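Local coordinates for protein probable zinc protease PqqL (Escherichia coli, PDB 6OFS) that probably acts as a periplasmic metalloendopeptidase of the M16 family that cuts peptides with the help of one zinc ion per subunit, at residues 516-521 with 592-597; 566-571 with 583-588; 726-731 with 900-905; 732-737 with 798-803. All coordinates share one frame; numbering follows the deposited sequence.

Contact 1: 516-521 with 592-597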
# COMPACT_ATOMS: atom_id res chain seq x y z
N GLN A 516 35.93 4.60 -8.39
CA GLN A 516 35.30 3.57 -7.55
C GLN A 516 33.76 3.54 -7.66
O GLN A 516 33.11 2.88 -6.84
CB GLN A 516 35.76 3.68 -6.07
CG GLN A 516 36.47 2.44 -5.56
CD GLN A 516 37.97 2.49 -5.71
OE1 GLN A 516 38.52 3.04 -6.68
NE2 GLN A 516 38.68 1.91 -4.75
N LYS A 517 33.19 4.22 -8.67
CA LYS A 517 31.75 4.27 -8.90
C LYS A 517 31.38 3.41 -10.10
O LYS A 517 32.11 3.40 -11.10
CB LYS A 517 31.25 5.71 -9.13
CG LYS A 517 31.72 6.76 -8.11
CD LYS A 517 31.06 8.14 -8.35
CE LYS A 517 31.65 8.92 -9.51
NZ LYS A 517 30.60 9.64 -10.28
N LEU A 518 30.25 2.72 -10.01
CA LEU A 518 29.72 1.87 -11.07
C LEU A 518 28.36 2.39 -11.51
O LEU A 518 27.57 2.80 -10.68
CB LEU A 518 29.60 0.40 -10.59
CG LEU A 518 29.13 -0.65 -11.60
CD1 LEU A 518 30.22 -0.98 -12.61
CD2 LEU A 518 28.68 -1.90 -10.91
N GLN A 519 28.11 2.39 -12.81
CA GLN A 519 26.83 2.82 -13.36
C GLN A 519 26.23 1.74 -14.24
O GLN A 519 26.91 1.20 -15.13
CB GLN A 519 26.96 4.14 -14.13
CG GLN A 519 25.61 4.81 -14.42
CD GLN A 519 25.09 5.62 -13.25
OE1 GLN A 519 25.79 6.46 -12.67
NE2 GLN A 519 23.84 5.40 -12.90
N ILE A 520 24.96 1.40 -13.97
CA ILE A 520 24.18 0.47 -14.77
C ILE A 520 23.00 1.26 -15.29
O ILE A 520 22.24 1.82 -14.50
CB ILE A 520 23.75 -0.82 -14.03
CG1 ILE A 520 24.96 -1.55 -13.37
CG2 ILE A 520 22.97 -1.77 -14.99
CD1 ILE A 520 24.60 -2.64 -12.32
N ILE A 521 22.87 1.35 -16.63
CA ILE A 521 21.71 1.98 -17.25
C ILE A 521 20.98 0.97 -18.10
O ILE A 521 21.48 0.56 -19.15
CB ILE A 521 21.93 3.32 -17.99
CG1 ILE A 521 22.81 4.29 -17.19
CG2 ILE A 521 20.57 3.95 -18.34
CD1 ILE A 521 23.20 5.56 -17.92
N PRO A 592 24.75 -5.03 -4.90
CA PRO A 592 23.51 -4.26 -4.66
C PRO A 592 22.97 -3.46 -5.86
O PRO A 592 21.75 -3.37 -6.02
CB PRO A 592 23.91 -3.34 -3.49
CG PRO A 592 24.93 -4.12 -2.77
CD PRO A 592 25.76 -4.69 -3.87
N GLY A 593 23.87 -2.93 -6.69
CA GLY A 593 23.53 -2.21 -7.91
C GLY A 593 22.73 -3.09 -8.86
O GLY A 593 21.67 -2.69 -9.35
N PHE A 594 23.21 -4.33 -9.07
CA PHE A 594 22.57 -5.34 -9.91
C PHE A 594 21.24 -5.83 -9.30
O PHE A 594 20.26 -6.03 -10.05
CB PHE A 594 23.51 -6.52 -10.16
CG PHE A 594 24.65 -6.23 -11.09
CD1 PHE A 594 25.88 -5.79 -10.60
CD2 PHE A 594 24.53 -6.44 -12.46
CE1 PHE A 594 26.94 -5.53 -11.47
CE2 PHE A 594 25.60 -6.19 -13.33
CZ PHE A 594 26.80 -5.74 -12.83
N GLN A 595 21.20 -6.00 -7.96
CA GLN A 595 20.00 -6.44 -7.23
C GLN A 595 18.87 -5.43 -7.40
O GLN A 595 17.72 -5.83 -7.57
CB GLN A 595 20.26 -6.60 -5.72
CG GLN A 595 21.21 -7.73 -5.36
CD GLN A 595 21.57 -7.78 -3.90
OE1 GLN A 595 21.62 -6.77 -3.19
NE2 GLN A 595 21.84 -8.98 -3.42
N LEU A 596 19.19 -4.13 -7.35
CA LEU A 596 18.20 -3.07 -7.45
C LEU A 596 17.66 -2.95 -8.86
O LEU A 596 16.45 -2.80 -9.00
CB LEU A 596 18.71 -1.74 -6.88
CG LEU A 596 17.69 -0.58 -6.77
CD1 LEU A 596 16.42 -0.99 -6.05
CD2 LEU A 596 18.31 0.63 -6.14
N ILE A 597 18.51 -3.07 -9.89
CA ILE A 597 18.09 -3.06 -11.31
C ILE A 597 17.07 -4.19 -11.55
O ILE A 597 16.00 -3.95 -12.10
CB ILE A 597 19.33 -3.17 -12.25
CG1 ILE A 597 19.92 -1.78 -12.60
CG2 ILE A 597 19.05 -3.99 -13.52
CD1 ILE A 597 19.09 -0.90 -13.56
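Ile520 packs on Phe594 and Ile597 in an apolar contact of strand on helix, in the core of the unit built round the sheet that holds strand 517-524. Strand 517-521 and helix 592-597 run nearly the same way, with axes 19° apart and 9.3 Å from each other at closest approach. Ile520 CD1 stands over the centre of the Phe594 ring, 3.5 Å from its centroid, in a CH-pi contact. The ethyl branch gets there because CG1 lies beside the backbone N (chi1 -53°) and then extends. The other branch leans the opposite way along the helix, with Ile520 CG2 3.9 Å from Ile597 CG1. Leu518 CD2 comes up obliquely to the same ring, 4.1 Å from Phe594 CE1. Gly593 offers only backbone: Ile520 CD1 is 4.0 Å from Gly593 C. Replacing Phe594 by an alanine removes the ring and would probably leave the Ile520 methyl without its aromatic face and open a gap beside Leu518. Strand 579-586 flanks strand 517-521, and Ile597 also touches its Leu581 and Val583. Leu596 faces helix 556-565, while Gln519 and Ile521 meet helix 848-862.

Contact 2: 566-571 with 583-588; sequences NSVTMS and VSARTN
Two hydroxyls meet across the hairpin: Thr569 OG1 and Ser584 OG are hydrogen-bonded at 2.7 Å, and either could be the donor. They belong to a hydrogen-bonded antiparallel pair. The Thr569 hydroxyl lies between its own backbone N and carbonyl carbon (chi1 77°), which brings OG1 up to the serine hydroxyl and leaves the methyl CG2 farther off. The backbone of the same two residues closes a ring of two bonds. Ser584 N to Thr569 O is the shorter, at 2.9 Å. Thr569 N to Ser584 O measures 3.3 Å, and this donor sits above the carbonyl plane. Met570 and Val583 form the next, non-hydrogen-bonded pair. The Met570 chain bends at its last torsion, so that CE comes to 3.7 Å from Val583 CG2. Val568 CG1 packs on Ala585 CB, also at 3.7 Å. Before the strand, Ser567 has positive phi and is the C-prime residue of the Schellman motif that ends helix 556-565. Its CB lies over one face of the Arg586 guanidinium, and Ser567 CB is 3.9 Å from Arg586 CG. Met570 also reaches Leu596 and Arg600 of helix 591-602. The chemistry is thus divided between the pairs. Thr569 and Ser584 are joined by two backbone bonds and one hydroxyl bond, while Met570 and Val583 meet through carbon and carry apolar packing on toward the helix.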
# COMPACT_ATOMS: atom_id res chain seq x y z
N ASN A 566 23.98 0.19 1.47
CA ASN A 566 24.67 -0.46 0.38
C ASN A 566 25.24 0.52 -0.65
O ASN A 566 25.75 0.09 -1.69
CB ASN A 566 23.78 -1.51 -0.25
CG ASN A 566 23.79 -2.79 0.54
OD1 ASN A 566 24.78 -3.53 0.55
ND2 ASN A 566 22.71 -3.07 1.24
N SER A 567 25.23 1.84 -0.31
CA SER A 567 25.78 2.97 -1.09
C SER A 567 25.32 2.95 -2.58
O SER A 567 26.14 2.89 -3.51
CB SER A 567 27.30 3.03 -0.96
OG SER A 567 27.78 2.79 0.36
N VAL A 568 23.99 2.96 -2.78
CA VAL A 568 23.39 2.92 -4.12
C VAL A 568 22.35 4.05 -4.33
O VAL A 568 21.75 4.53 -3.36
CB VAL A 568 22.80 1.52 -4.49
CG1 VAL A 568 23.89 0.46 -4.61
CG2 VAL A 568 21.75 1.08 -3.50
N THR A 569 22.18 4.49 -5.59
CA THR A 569 21.19 5.48 -6.03
C THR A 569 20.48 4.98 -7.30
O THR A 569 21.08 4.25 -8.10
CB THR A 569 21.77 6.91 -6.23
OG1 THR A 569 22.49 6.99 -7.46
CG2 THR A 569 22.60 7.42 -5.05
N MET A 570 19.22 5.39 -7.47
CA MET A 570 18.39 5.00 -8.60
C MET A 570 17.56 6.17 -9.11
O MET A 570 17.07 6.98 -8.32
CB MET A 570 17.49 3.82 -8.19
CG MET A 570 16.12 3.79 -8.87
SD MET A 570 15.10 2.37 -8.41
CE MET A 570 15.98 1.13 -9.23
N SER A 571 17.38 6.23 -10.42
CA SER A 571 16.56 7.21 -11.13
C SER A 571 16.05 6.56 -12.41
O SER A 571 16.65 5.59 -12.88
CB SER A 571 17.36 8.48 -11.44
OG SER A 571 18.39 8.26 -12.40
N VAL A 583 21.04 3.17 -12.30
CA VAL A 583 21.44 2.70 -10.98
C VAL A 583 22.96 2.88 -10.81
O VAL A 583 23.73 2.44 -11.68
CB VAL A 583 20.93 1.26 -10.72
CG1 VAL A 583 21.72 0.56 -9.61
CG2 VAL A 583 19.44 1.25 -10.41
N SER A 584 23.38 3.56 -9.71
CA SER A 584 24.78 3.81 -9.36
C SER A 584 25.17 2.97 -8.14
O SER A 584 24.32 2.68 -7.31
CB SER A 584 25.01 5.29 -9.07
OG SER A 584 24.83 5.62 -7.69
N ALA A 585 26.46 2.60 -8.03
CA ALA A 585 26.98 1.80 -6.92
C ALA A 585 28.51 1.96 -6.79
O ALA A 585 29.11 2.81 -7.44
CB ALA A 585 26.62 0.32 -7.13
N ARG A 586 29.13 1.14 -5.92
CA ARG A 586 30.56 1.12 -5.70
C ARG A 586 31.16 -0.11 -6.36
O ARG A 586 30.53 -1.16 -6.38
CB ARG A 586 30.88 1.12 -4.18
CG ARG A 586 30.30 2.31 -3.41
CD ARG A 586 31.15 3.56 -3.52
NE ARG A 586 30.51 4.72 -2.89
CZ ARG A 586 30.66 5.06 -1.62
NH1 ARG A 586 31.43 4.34 -0.81
NH2 ARG A 586 30.03 6.12 -1.13
N THR A 587 32.39 0.01 -6.90
CA THR A 587 33.08 -1.11 -7.56
C THR A 587 33.51 -2.20 -6.54
O THR A 587 33.71 -3.36 -6.92
CB THR A 587 34.23 -0.61 -8.46
OG1 THR A 587 35.14 0.18 -7.71
CG2 THR A 587 33.73 0.19 -9.67
N ASN A 588 33.61 -1.82 -5.24
CA ASN A 588 33.95 -2.70 -4.10
C ASN A 588 32.70 -3.45 -3.59
O ASN A 588 32.83 -4.47 -2.91
CB ASN A 588 34.61 -1.91 -2.97
CG ASN A 588 33.90 -0.62 -2.63
OD1 ASN A 588 34.06 0.40 -3.32
ND2 ASN A 588 33.10 -0.65 -1.57

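Contact 3: 726-731 with 900-905; sequences KEQNEP and GVLLPK
Leu902 turns its isobutyl group against Glu727 and Gln728. Its CG is anti to the backbone N (chi1 180°), which carries the branch to these two residues; with chi2 at 55° one methyl meets each. Leu902 CD1 lies 3.9 Å from Glu727 CB, and Leu902 CD2 lies 3.7 Å from Gln728 NE2. The Gln728 chain bends at chi2 (-59°) and crosses the leucine at about a right angle, with its CG against Leu902 CG. A valine in place of Leu902 would probably open a gap beside Gln728 and leave its bent chain freer to turn. Lys726 uses its carbon stem: Lys726 CG is 4.0 Å from Leu903 CB, and two further bends lead its amine away. The Pro904 ring packs on the loop after strand 726-728, with Pro904 CG 3.4 Å from Glu730 O. The strands pair in parallel, but a beta bulge shifts the register between Lys726 and Gln728. At the bulge Leu903 O accepts two weak bonds, from Glu727 N and Gln728 N. Lys905 N then gives a firmer bond of 2.8 Å to Gln728 O. Glu727 OE2 makes a long, weak ion pair with Lys632. The chemistry implies a join made by backbone bonds and carbon packing, without a salt bridge between the two segments.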
# COMPACT_ATOMS: atom_id res chain seq x y z
N LYS A 726 -4.81 35.93 -29.43
CA LYS A 726 -4.81 37.13 -28.59
C LYS A 726 -5.30 36.68 -27.21
O LYS A 726 -6.50 36.75 -26.92
CB LYS A 726 -5.70 38.24 -29.18
CG LYS A 726 -5.13 38.91 -30.41
CD LYS A 726 -6.18 39.73 -31.16
CE LYS A 726 -7.40 38.94 -31.65
NZ LYS A 726 -7.04 37.81 -32.55
N GLU A 727 -4.38 36.14 -26.41
CA GLU A 727 -4.70 35.64 -25.07
C GLU A 727 -3.93 36.37 -23.97
O GLU A 727 -4.49 36.58 -22.89
CB GLU A 727 -4.48 34.11 -24.98
CG GLU A 727 -5.48 33.38 -24.09
CD GLU A 727 -5.27 33.39 -22.57
OE1 GLU A 727 -4.21 33.86 -22.11
OE2 GLU A 727 -6.17 32.91 -21.85
N GLN A 728 -2.67 36.77 -24.24
CA GLN A 728 -1.82 37.47 -23.28
C GLN A 728 -2.43 38.74 -22.70
O GLN A 728 -3.17 39.45 -23.38
CB GLN A 728 -0.43 37.83 -23.87
CG GLN A 728 0.65 36.74 -23.77
CD GLN A 728 1.04 36.23 -22.39
OE1 GLN A 728 0.61 36.72 -21.33
NE2 GLN A 728 1.88 35.20 -22.38
N ASN A 729 -2.13 39.01 -21.43
CA ASN A 729 -2.48 40.23 -20.72
C ASN A 729 -1.13 40.69 -20.17
O ASN A 729 -0.94 40.95 -18.98
CB ASN A 729 -3.56 40.00 -19.65
CG ASN A 729 -4.56 41.14 -19.53
OD1 ASN A 729 -4.68 42.01 -20.40
ND2 ASN A 729 -5.31 41.15 -18.43
N GLU A 730 -0.17 40.71 -21.11
CA GLU A 730 1.24 41.04 -20.99
C GLU A 730 1.59 41.71 -22.34
O GLU A 730 1.11 41.24 -23.38
CB GLU A 730 2.04 39.73 -20.80
CG GLU A 730 3.51 39.85 -20.46
CD GLU A 730 4.28 38.54 -20.53
OE1 GLU A 730 4.38 37.96 -21.63
OE2 GLU A 730 4.78 38.09 -19.47
N PRO A 731 2.36 42.82 -22.36
CA PRO A 731 2.66 43.48 -23.64
C PRO A 731 3.86 42.89 -24.37
O PRO A 731 4.69 43.61 -24.93
CB PRO A 731 2.86 44.95 -23.25
CG PRO A 731 3.18 44.93 -21.77
CD PRO A 731 3.01 43.53 -21.24
N GLY A 900 3.12 30.29 -35.18
CA GLY A 900 2.29 30.63 -34.04
C GLY A 900 2.69 31.95 -33.45
O GLY A 900 3.87 32.19 -33.17
N VAL A 901 1.71 32.83 -33.28
CA VAL A 901 1.91 34.15 -32.71
C VAL A 901 0.98 34.32 -31.52
O VAL A 901 -0.24 34.17 -31.66
CB VAL A 901 1.68 35.25 -33.79
CG1 VAL A 901 1.82 36.63 -33.19
CG2 VAL A 901 2.66 35.09 -34.96
N LEU A 902 1.56 34.58 -30.33
CA LEU A 902 0.79 34.84 -29.12
C LEU A 902 0.86 36.34 -28.88
O LEU A 902 1.94 36.88 -28.69
CB LEU A 902 1.24 34.03 -27.88
CG LEU A 902 0.47 34.25 -26.55
CD1 LEU A 902 -1.04 34.03 -26.71
CD2 LEU A 902 0.98 33.33 -25.48
N LEU A 903 -0.30 37.00 -28.99
CA LEU A 903 -0.42 38.45 -28.89
C LEU A 903 -1.20 38.90 -27.68
O LEU A 903 -2.02 38.14 -27.17
CB LEU A 903 -1.12 38.99 -30.15
CG LEU A 903 -0.35 38.88 -31.45
CD1 LEU A 903 -1.26 39.08 -32.63
CD2 LEU A 903 0.86 39.82 -31.47
N PRO A 904 -1.04 40.18 -27.25
CA PRO A 904 -1.87 40.68 -26.15
C PRO A 904 -3.35 40.75 -26.56
O PRO A 904 -3.66 40.73 -27.76
CB PRO A 904 -1.28 42.07 -25.86
CG PRO A 904 0.09 42.04 -26.49
CD PRO A 904 -0.11 41.23 -27.72
N LYS A 905 -4.25 40.79 -25.54
CA LYS A 905 -5.72 40.82 -25.52
C LYS A 905 -6.31 39.42 -25.36
O LYS A 905 -6.10 38.79 -24.32
CB LYS A 905 -6.36 41.58 -26.70
CG LYS A 905 -6.37 43.10 -26.50
CD LYS A 905 -7.57 43.55 -25.65
CE LYS A 905 -7.29 44.82 -24.87
NZ LYS A 905 -8.42 45.17 -23.98

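Contact 4: 732-737 with 798-803; sequences VAQVSQ and AFTCQP
The Phe799 ring lies flat along Val735, which forms the bump under its rim. Val735 CB is 3.8 Å from the centroid of the Phe799 ring, over one face and offset toward the edge, and the two methyls touch the same rim. The ring reaches there because CG sits between the backbone N and the carbonyl carbon (chi1 68°), which swings it back over the neighbouring strand. Next along this face the small Ala733 takes the space between two partners. Ala733 CB is 4.0 Å from Cys801 SG and 3.7 Å from Pro803 CA. On the other face Gln734 and Thr800 lie side by side, with Gln734 CG 3.8 Å from Thr800 CG2. The Thr800 hydroxyl bonds instead to Ser779. Beyond it, Val732 CG1 fits against Thr800 CB at 3.7 Å. The backbones hold this fit in register. Ala733 and Cys801 exchange two hydrogen bonds, and so do Val735 and Phe799, the shortest being Val735 N to Phe799 O at 2.8 Å. Leu809 of helix 806-823 covers Phe799 and Cys801, and Val901 and Leu903 pack on Val735 and Ala733 from the next strand. This is regular antiparallel pairing in the middle of a five-stranded mixed sheet with a helix laid on one face, consistent with the alpha+beta domains of the M16 peptidase family.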
# COMPACT_ATOMS: atom_id res chain seq x y z
N VAL A 732 3.94 41.54 -24.36
CA VAL A 732 5.00 40.79 -25.02
C VAL A 732 4.37 39.87 -26.06
O VAL A 732 3.51 39.03 -25.73
CB VAL A 732 5.90 39.98 -24.03
CG1 VAL A 732 7.10 39.38 -24.76
CG2 VAL A 732 6.36 40.82 -22.84
N ALA A 733 4.81 40.03 -27.31
CA ALA A 733 4.41 39.17 -28.42
C ALA A 733 5.39 38.00 -28.43
O ALA A 733 6.61 38.21 -28.37
CB ALA A 733 4.47 39.92 -29.74
N GLN A 734 4.88 36.77 -28.45
CA GLN A 734 5.70 35.56 -28.49
C GLN A 734 5.46 34.90 -29.86
O GLN A 734 4.33 34.56 -30.19
CB GLN A 734 5.32 34.62 -27.32
CG GLN A 734 6.34 33.52 -27.01
CD GLN A 734 5.98 32.70 -25.78
OE1 GLN A 734 5.83 33.23 -24.66
NE2 GLN A 734 5.84 31.39 -25.96
N VAL A 735 6.52 34.80 -30.69
CA VAL A 735 6.46 34.21 -32.04
C VAL A 735 7.24 32.90 -32.12
O VAL A 735 8.41 32.85 -31.75
CB VAL A 735 6.90 35.22 -33.15
CG1 VAL A 735 6.91 34.56 -34.53
CG2 VAL A 735 6.01 36.46 -33.16
N SER A 736 6.59 31.85 -32.65
CA SER A 736 7.21 30.54 -32.87
C SER A 736 7.03 30.09 -34.32
O SER A 736 5.90 30.13 -34.84
CB SER A 736 6.64 29.50 -31.92
OG SER A 736 6.85 29.88 -30.57
N GLN A 737 8.12 29.68 -34.98
CA GLN A 737 8.07 29.16 -36.35
C GLN A 737 8.82 27.84 -36.43
O GLN A 737 9.99 27.76 -36.05
CB GLN A 737 8.60 30.18 -37.38
CG GLN A 737 8.48 29.70 -38.83
CD GLN A 737 9.11 30.65 -39.81
OE1 GLN A 737 8.43 31.47 -40.45
NE2 GLN A 737 10.43 30.57 -39.96
N ALA A 798 12.37 30.80 -32.45
CA ALA A 798 11.51 31.44 -31.45
C ALA A 798 12.01 32.84 -31.09
O ALA A 798 13.21 33.08 -31.08
CB ALA A 798 11.39 30.58 -30.21
N PHE A 799 11.09 33.77 -30.82
CA PHE A 799 11.45 35.11 -30.37
C PHE A 799 10.29 35.78 -29.66
O PHE A 799 9.14 35.41 -29.88
CB PHE A 799 12.06 36.00 -31.48
CG PHE A 799 11.16 36.44 -32.62
CD1 PHE A 799 10.44 37.63 -32.54
CD2 PHE A 799 11.07 35.68 -33.78
CE1 PHE A 799 9.61 38.02 -33.59
CE2 PHE A 799 10.24 36.09 -34.84
CZ PHE A 799 9.51 37.25 -34.73
N THR A 800 10.61 36.70 -28.76
CA THR A 800 9.65 37.53 -28.04
C THR A 800 10.03 38.95 -28.39
O THR A 800 11.22 39.28 -28.41
CB THR A 800 9.65 37.28 -26.52
OG1 THR A 800 10.96 37.48 -26.00
CG2 THR A 800 9.13 35.89 -26.14
N CYS A 801 9.03 39.78 -28.70
CA CYS A 801 9.27 41.16 -29.13
C CYS A 801 8.10 42.04 -28.71
O CYS A 801 7.15 41.57 -28.08
CB CYS A 801 9.43 41.18 -30.65
SG CYS A 801 7.93 40.72 -31.55
N GLN A 802 8.15 43.31 -29.14
CA GLN A 802 7.09 44.30 -28.95
C GLN A 802 6.00 43.92 -29.97
O GLN A 802 6.35 43.62 -31.12
CB GLN A 802 7.63 45.71 -29.25
CG GLN A 802 6.81 46.84 -28.63
CD GLN A 802 7.12 48.19 -29.23
OE1 GLN A 802 8.24 48.47 -29.70
NE2 GLN A 802 6.13 49.07 -29.23
N PRO A 803 4.70 43.91 -29.59
CA PRO A 803 3.64 43.47 -30.54
C PRO A 803 3.65 44.12 -31.93
O PRO A 803 3.47 43.41 -32.92
CB PRO A 803 2.34 43.76 -29.79
CG PRO A 803 2.72 43.74 -28.36
CD PRO A 803 4.13 44.22 -28.26

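In the fold
The four contacts form two pairs in two different sheets. Contacts 1 and 2 have centres about 5 Å apart and share the seven-stranded sheet, where strands 517-524 and 579-586 are neighbours. Contact 2 falls within the chain span bracketed by contact 1, and helix 591-602 follows its hairpin. Contacts 3 and 4 come later, with centres about 9 Å apart, in the five-stranded sheet where strands 896-904 and 733-742 are neighbours. Contact 4 is again bracketed by contact 3, which ties the last strand to one nearly 170 residues earlier. Centres of the two pairs are 45 to 49 Å apart. The pairs thus belong to two separate sheets of the scaffold, and all four contacts lie away from the zinc site.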